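Local coordinates for DPS family protein (Vibrio cholerae O1 biovar El Tor, PDB 3IQ1), which probably binds ferric iron and oxidises metal ions, as other Dps proteins of the ferritin superfamily do, and assembles as a shell of twelve subunits, at residues 19-25 with 77-82; 39-45 with 97-103. All blocks are in the same frame, centred on the assembly; numbering follows the deposited sequence.

Contact 1: 19-25 with 77-82; sequences LANALNN and LSARPM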
# COMPACT_ATOMS: atom_id res chain seq x y z
N LEU B 19 -39.86 -11.57 12.11
CA LEU B 19 -38.67 -10.70 12.07
C LEU B 19 -38.30 -10.29 10.67
O LEU B 19 -38.00 -9.13 10.42
CB LEU B 19 -37.50 -11.35 12.80
CG LEU B 19 -37.60 -11.09 14.30
CD1 LEU B 19 -36.89 -12.17 15.18
CD2 LEU B 19 -37.26 -9.59 14.69
N ALA B 20 -38.39 -11.22 9.74
CA ALA B 20 -38.03 -10.94 8.34
C ALA B 20 -38.99 -9.94 7.74
O ALA B 20 -38.55 -9.06 6.99
CB ALA B 20 -38.02 -12.17 7.52
N ASN B 21 -40.27 -10.08 8.06
CA ASN B 21 -41.27 -9.09 7.61
C ASN B 21 -40.93 -7.66 8.07
O ASN B 21 -40.95 -6.69 7.25
CB ASN B 21 -42.64 -9.45 8.14
CG ASN B 21 -43.22 -10.72 7.53
OD1 ASN B 21 -42.75 -11.20 6.51
ND2 ASN B 21 -44.30 -11.25 8.16
N ALA B 22 -40.54 -7.52 9.33
CA ALA B 22 -40.17 -6.22 9.88
C ALA B 22 -38.87 -5.70 9.26
O ALA B 22 -38.76 -4.49 8.94
CB ALA B 22 -39.98 -6.30 11.40
N LEU B 23 -37.91 -6.61 9.05
CA LEU B 23 -36.69 -6.28 8.38
C LEU B 23 -36.92 -5.80 6.92
O LEU B 23 -36.22 -4.94 6.41
CB LEU B 23 -35.67 -7.39 8.44
CG LEU B 23 -35.05 -7.70 9.84
CD1 LEU B 23 -34.39 -9.06 9.81
CD2 LEU B 23 -34.06 -6.60 10.28
N ASN B 24 -37.85 -6.43 6.23
CA ASN B 24 -38.19 -6.04 4.89
C ASN B 24 -38.81 -4.66 4.88
O ASN B 24 -38.51 -3.86 3.97
CB ASN B 24 -39.18 -7.04 4.26
CG ASN B 24 -38.53 -7.98 3.34
OD1 ASN B 24 -38.87 -9.21 3.33
ND2 ASN B 24 -37.61 -7.48 2.54
N ASN B 25 -39.64 -4.33 5.87
CA ASN B 25 -40.17 -2.93 5.93
C ASN B 25 -39.06 -1.94 6.18
O ASN B 25 -39.01 -0.86 5.64
CB ASN B 25 -41.29 -2.80 6.95
CG ASN B 25 -42.55 -3.48 6.51
OD1 ASN B 25 -42.83 -3.63 5.29
ND2 ASN B 25 -43.38 -3.86 7.50
N LEU B 77 -32.43 -15.59 7.33
CA LEU B 77 -33.63 -16.02 8.04
C LEU B 77 -34.56 -16.86 7.15
O LEU B 77 -35.69 -17.15 7.55
CB LEU B 77 -34.39 -14.81 8.64
CG LEU B 77 -33.65 -14.10 9.79
CD1 LEU B 77 -34.39 -12.76 10.03
CD2 LEU B 77 -33.60 -14.95 11.04
N SER B 78 -34.08 -17.25 5.96
CA SER B 78 -34.87 -18.04 4.97
C SER B 78 -36.12 -17.30 4.54
O SER B 78 -37.18 -17.89 4.39
CB SER B 78 -35.18 -19.45 5.47
OG SER B 78 -33.98 -20.16 5.65
N ALA B 79 -35.97 -16.01 4.34
CA ALA B 79 -37.04 -15.19 3.85
C ALA B 79 -36.61 -14.47 2.56
O ALA B 79 -35.43 -14.46 2.20
CB ALA B 79 -37.51 -14.19 4.99
N ARG B 80 -37.58 -13.86 1.88
CA ARG B 80 -37.35 -13.18 0.62
C ARG B 80 -37.14 -11.68 0.80
O ARG B 80 -38.04 -11.02 1.23
CB ARG B 80 -38.64 -13.37 -0.23
CG ARG B 80 -38.64 -12.64 -1.56
CD ARG B 80 -39.97 -12.86 -2.25
NE ARG B 80 -40.10 -12.24 -3.57
CZ ARG B 80 -40.33 -10.94 -3.79
NH1 ARG B 80 -40.40 -10.06 -2.80
NH2 ARG B 80 -40.42 -10.50 -5.04
N PRO B 81 -35.97 -11.16 0.43
CA PRO B 81 -35.85 -9.69 0.53
C PRO B 81 -36.61 -9.01 -0.60
O PRO B 81 -36.47 -9.41 -1.75
CB PRO B 81 -34.39 -9.42 0.27
CG PRO B 81 -33.85 -10.70 -0.32
CD PRO B 81 -34.76 -11.80 -0.07
N MSE B 82 -37.35 -7.97 -0.25
CA MSE B 82 -37.96 -7.14 -1.26
C MSE B 82 -36.85 -6.60 -2.18
O MSE B 82 -35.81 -6.16 -1.71
CB MSE B 82 -38.71 -5.99 -0.62
CG MSE B 82 -40.10 -5.97 -0.90
SE MSE B 82 -40.95 -4.36 -0.03
CE MSE B 82 -40.84 -4.96 1.58
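Leu-23 and Leu-77 share one first torsion: each has CG anti to its own carbonyl carbon and beside the backbone N, with chi1 at -68°. The two side chains cross at about a right angle and touch through one branch each, Leu-23 CD1 lying 3.7 Å from Leu-77 CD1. One turn earlier on the helix, Ala-20 makes an unusually close carbon contact with the loop. Its CB is 3.3 Å from Ala-79 CB, nearer than two methyl carbons normally come, so the helix and loop are packed tightly at this point. Asn-24, buried, points into the loop beyond, its flat end set against the backbone of Arg-80 to Met-82. Met-82, a selenomethionine in this crystal, closes the far end: a bend at chi3 (-73°) swings the terminal CE over the helix, 3.5 Å from Asn-24 O and 3.8 Å from Asn-24 CB. Around the leucine pair the packing widens, with Leu-23 also resting on Leu-70 and Ile-74 of helix 49-76 and Ile-124 of helix 103-131. The solvent-facing Arg-80 is turned to other work, since its NE forms a salt bridge with Asp-99 of the second subunit. The loop itself begins with a Schellman motif, in which Ser-78, with positive phi, is the C-prime residue. A Schellman-terminated helix whose outgoing loop lies along the first helix before entering the short helix 85-91 belongs to the long crossover of the ferritin-like four-helix bundle, and that short extra helix is a hallmark of Dps proteins.

Contact 2: 39-45 with 97-103; sequences GYHWNIQ and HTDSIDG
Tyr-40 OH and His-97 ND1 share a hydrogen bond of 2.7 Å in which either may be the donor. The imidazole nitrogen comes to the edge of the phenol, near its plane, while the planes of the two rings are inclined at 81°. At the other end Gln-45 N donates to Ile-101 O at 3.1 Å, the donor tilted 26° from the carbonyl plane. Three waters fill in the polar work: one gives its hydrogens to both Tyr-40 O and Ser-100 O, another accepts from Asn-43 ND2 and Ser-100 N, and a third links Gln-45 O with Gly-103 N. This is where the first helix of a ferritin-like bundle ends beside the start of the third long one, helix 103-131, for which Asp-102 is the N-cap; its OD1 is hydrogen-bonded to Ser-105 OG. Packing follows the same line. Ser-100 CB lies obliquely by the phenol, 3.8 Å from Tyr-40 CE1, and Ser-100 OG is hydrogen-bonded to the hydroxyls of Ser-105 and Ser-106. Ile-101 lies against the helix end: its CA makes a CH...O contact of 3.4 Å with Asn-43 O, and its CD1 is 3.7 Å from Gln-45 OE1. Ile-44 points its CB away from the loop, yet CG1 trans to the backbone N (chi1 -171°) and a turn at chi2 return CD1 to 3.3 Å from Gly-103 N.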
# COMPACT_ATOMS: atom_id res chain seq x y z
N GLY B 39 -30.29 11.99 -4.47
CA GLY B 39 -30.82 13.25 -4.96
C GLY B 39 -30.16 14.44 -4.25
O GLY B 39 -29.82 15.45 -4.85
N TYR B 40 -30.02 14.34 -2.94
CA TYR B 40 -29.41 15.44 -2.19
C TYR B 40 -28.00 15.74 -2.71
O TYR B 40 -27.61 16.93 -2.83
CB TYR B 40 -29.36 15.14 -0.70
CG TYR B 40 -30.69 14.87 0.02
CD1 TYR B 40 -31.89 15.29 -0.46
CD2 TYR B 40 -30.68 14.20 1.25
CE1 TYR B 40 -33.09 15.03 0.25
CE2 TYR B 40 -31.81 13.96 1.96
CZ TYR B 40 -33.05 14.36 1.48
OH TYR B 40 -34.21 14.12 2.18
N HIS B 41 -27.22 14.68 -2.94
CA HIS B 41 -25.88 14.73 -3.53
C HIS B 41 -25.87 15.40 -4.87
O HIS B 41 -25.08 16.29 -5.12
CB HIS B 41 -25.35 13.29 -3.60
CG HIS B 41 -24.13 13.09 -4.43
ND1 HIS B 41 -22.87 13.52 -4.05
CD2 HIS B 41 -23.97 12.39 -5.57
CE1 HIS B 41 -21.99 13.13 -4.96
NE2 HIS B 41 -22.63 12.46 -5.91
N TRP B 42 -26.71 14.93 -5.78
CA TRP B 42 -26.76 15.47 -7.14
C TRP B 42 -27.20 16.91 -7.20
O TRP B 42 -26.66 17.68 -8.02
CB TRP B 42 -27.71 14.64 -8.01
CG TRP B 42 -27.19 13.26 -8.31
CD1 TRP B 42 -25.88 12.87 -8.39
CD2 TRP B 42 -27.98 12.09 -8.50
NE1 TRP B 42 -25.81 11.53 -8.63
CE2 TRP B 42 -27.08 11.02 -8.71
CE3 TRP B 42 -29.34 11.85 -8.52
CZ2 TRP B 42 -27.50 9.75 -8.94
CZ3 TRP B 42 -29.79 10.55 -8.76
CH2 TRP B 42 -28.85 9.51 -8.94
N ASN B 43 -28.19 17.28 -6.38
CA ASN B 43 -28.91 18.54 -6.56
C ASN B 43 -28.53 19.74 -5.69
O ASN B 43 -29.05 20.83 -5.87
CB ASN B 43 -30.40 18.31 -6.42
CG ASN B 43 -30.94 17.29 -7.48
OD1 ASN B 43 -30.50 17.31 -8.64
ND2 ASN B 43 -31.90 16.42 -7.08
N ILE B 44 -27.63 19.52 -4.76
CA ILE B 44 -27.14 20.61 -3.91
C ILE B 44 -26.53 21.77 -4.73
O ILE B 44 -25.86 21.55 -5.71
CB ILE B 44 -26.12 20.07 -2.87
CG1 ILE B 44 -25.76 21.13 -1.82
CG2 ILE B 44 -24.86 19.44 -3.51
CD1 ILE B 44 -26.87 21.68 -0.92
N GLN B 45 -26.85 22.98 -4.34
CA GLN B 45 -26.35 24.21 -4.93
C GLN B 45 -25.94 25.16 -3.82
O GLN B 45 -26.40 25.02 -2.67
CB GLN B 45 -27.46 24.93 -5.71
CG GLN B 45 -28.07 24.17 -6.82
CD GLN B 45 -29.26 24.92 -7.47
OE1 GLN B 45 -29.51 26.10 -7.18
NE2 GLN B 45 -29.95 24.24 -8.36
N HIS B 97 -38.39 12.34 -1.62
CA HIS B 97 -38.08 13.75 -1.41
C HIS B 97 -37.29 14.15 -2.62
O HIS B 97 -36.17 13.68 -2.81
CB HIS B 97 -37.23 13.93 -0.16
CG HIS B 97 -37.04 15.36 0.24
ND1 HIS B 97 -36.23 15.72 1.30
CD2 HIS B 97 -37.54 16.51 -0.26
CE1 HIS B 97 -36.23 17.03 1.42
NE2 HIS B 97 -37.03 17.54 0.50
N THR B 98 -37.89 14.97 -3.46
CA THR B 98 -37.26 15.37 -4.71
C THR B 98 -37.05 16.90 -4.73
O THR B 98 -37.73 17.66 -4.03
CB THR B 98 -38.10 15.00 -5.92
OG1 THR B 98 -39.43 15.52 -5.75
CG2 THR B 98 -38.14 13.45 -6.14
N ASP B 99 -36.09 17.32 -5.54
CA ASP B 99 -35.77 18.74 -5.74
C ASP B 99 -35.40 19.50 -4.49
O ASP B 99 -35.75 20.67 -4.32
CB ASP B 99 -36.92 19.37 -6.49
CG ASP B 99 -37.13 18.68 -7.80
OD1 ASP B 99 -36.18 18.64 -8.62
OD2 ASP B 99 -38.25 18.18 -8.02
N SER B 100 -34.67 18.80 -3.62
CA SER B 100 -34.05 19.42 -2.47
C SER B 100 -32.66 19.90 -2.92
O SER B 100 -31.73 19.08 -3.11
CB SER B 100 -33.94 18.45 -1.30
OG SER B 100 -33.47 19.12 -0.12
N ILE B 101 -32.52 21.23 -2.99
CA ILE B 101 -31.32 21.85 -3.55
C ILE B 101 -30.55 22.68 -2.52
O ILE B 101 -29.50 23.31 -2.83
CB ILE B 101 -31.67 22.73 -4.79
CG1 ILE B 101 -32.52 23.97 -4.40
CG2 ILE B 101 -32.32 21.84 -5.91
CD1 ILE B 101 -32.64 25.04 -5.50
N ASP B 102 -31.08 22.78 -1.31
CA ASP B 102 -30.41 23.57 -0.30
C ASP B 102 -29.96 22.69 0.87
O ASP B 102 -30.64 21.70 1.23
CB ASP B 102 -31.24 24.77 0.14
CG ASP B 102 -32.29 24.43 1.03
OD1 ASP B 102 -33.30 23.93 0.47
OD2 ASP B 102 -32.15 24.71 2.30
N GLY B 103 -28.80 23.02 1.41
CA GLY B 103 -28.22 22.27 2.48
C GLY B 103 -29.15 21.98 3.64
O GLY B 103 -29.22 20.84 4.11
O HOH W 1 -29.32 18.93 -1.79
O HOH W 2 -32.90 16.58 -4.22
O HOH W 3 -27.50 25.21 0.01

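How the contacts relate
From the N terminus, helix 13-43 supplies one side of both contacts: 19-25 near its start and 39-45 at its end. Helix 49-76 then runs back along it, and 77-82 closes the first loop as contact 1. The chain goes on through the short helix 85-91 to 97-103, which closes contact 2 as it leads into helix 103-131. Since 39-45 lies inside the loop of contact 1 and 97-103 lies beyond it, the two closures cross instead of nesting. Their centres are 31 Å apart, on opposite sides of the chain's centre; the connection between helices 49-76 and 103-131 meets helix 13-43 at each end of that connection. Both contacts also touch the second subunit.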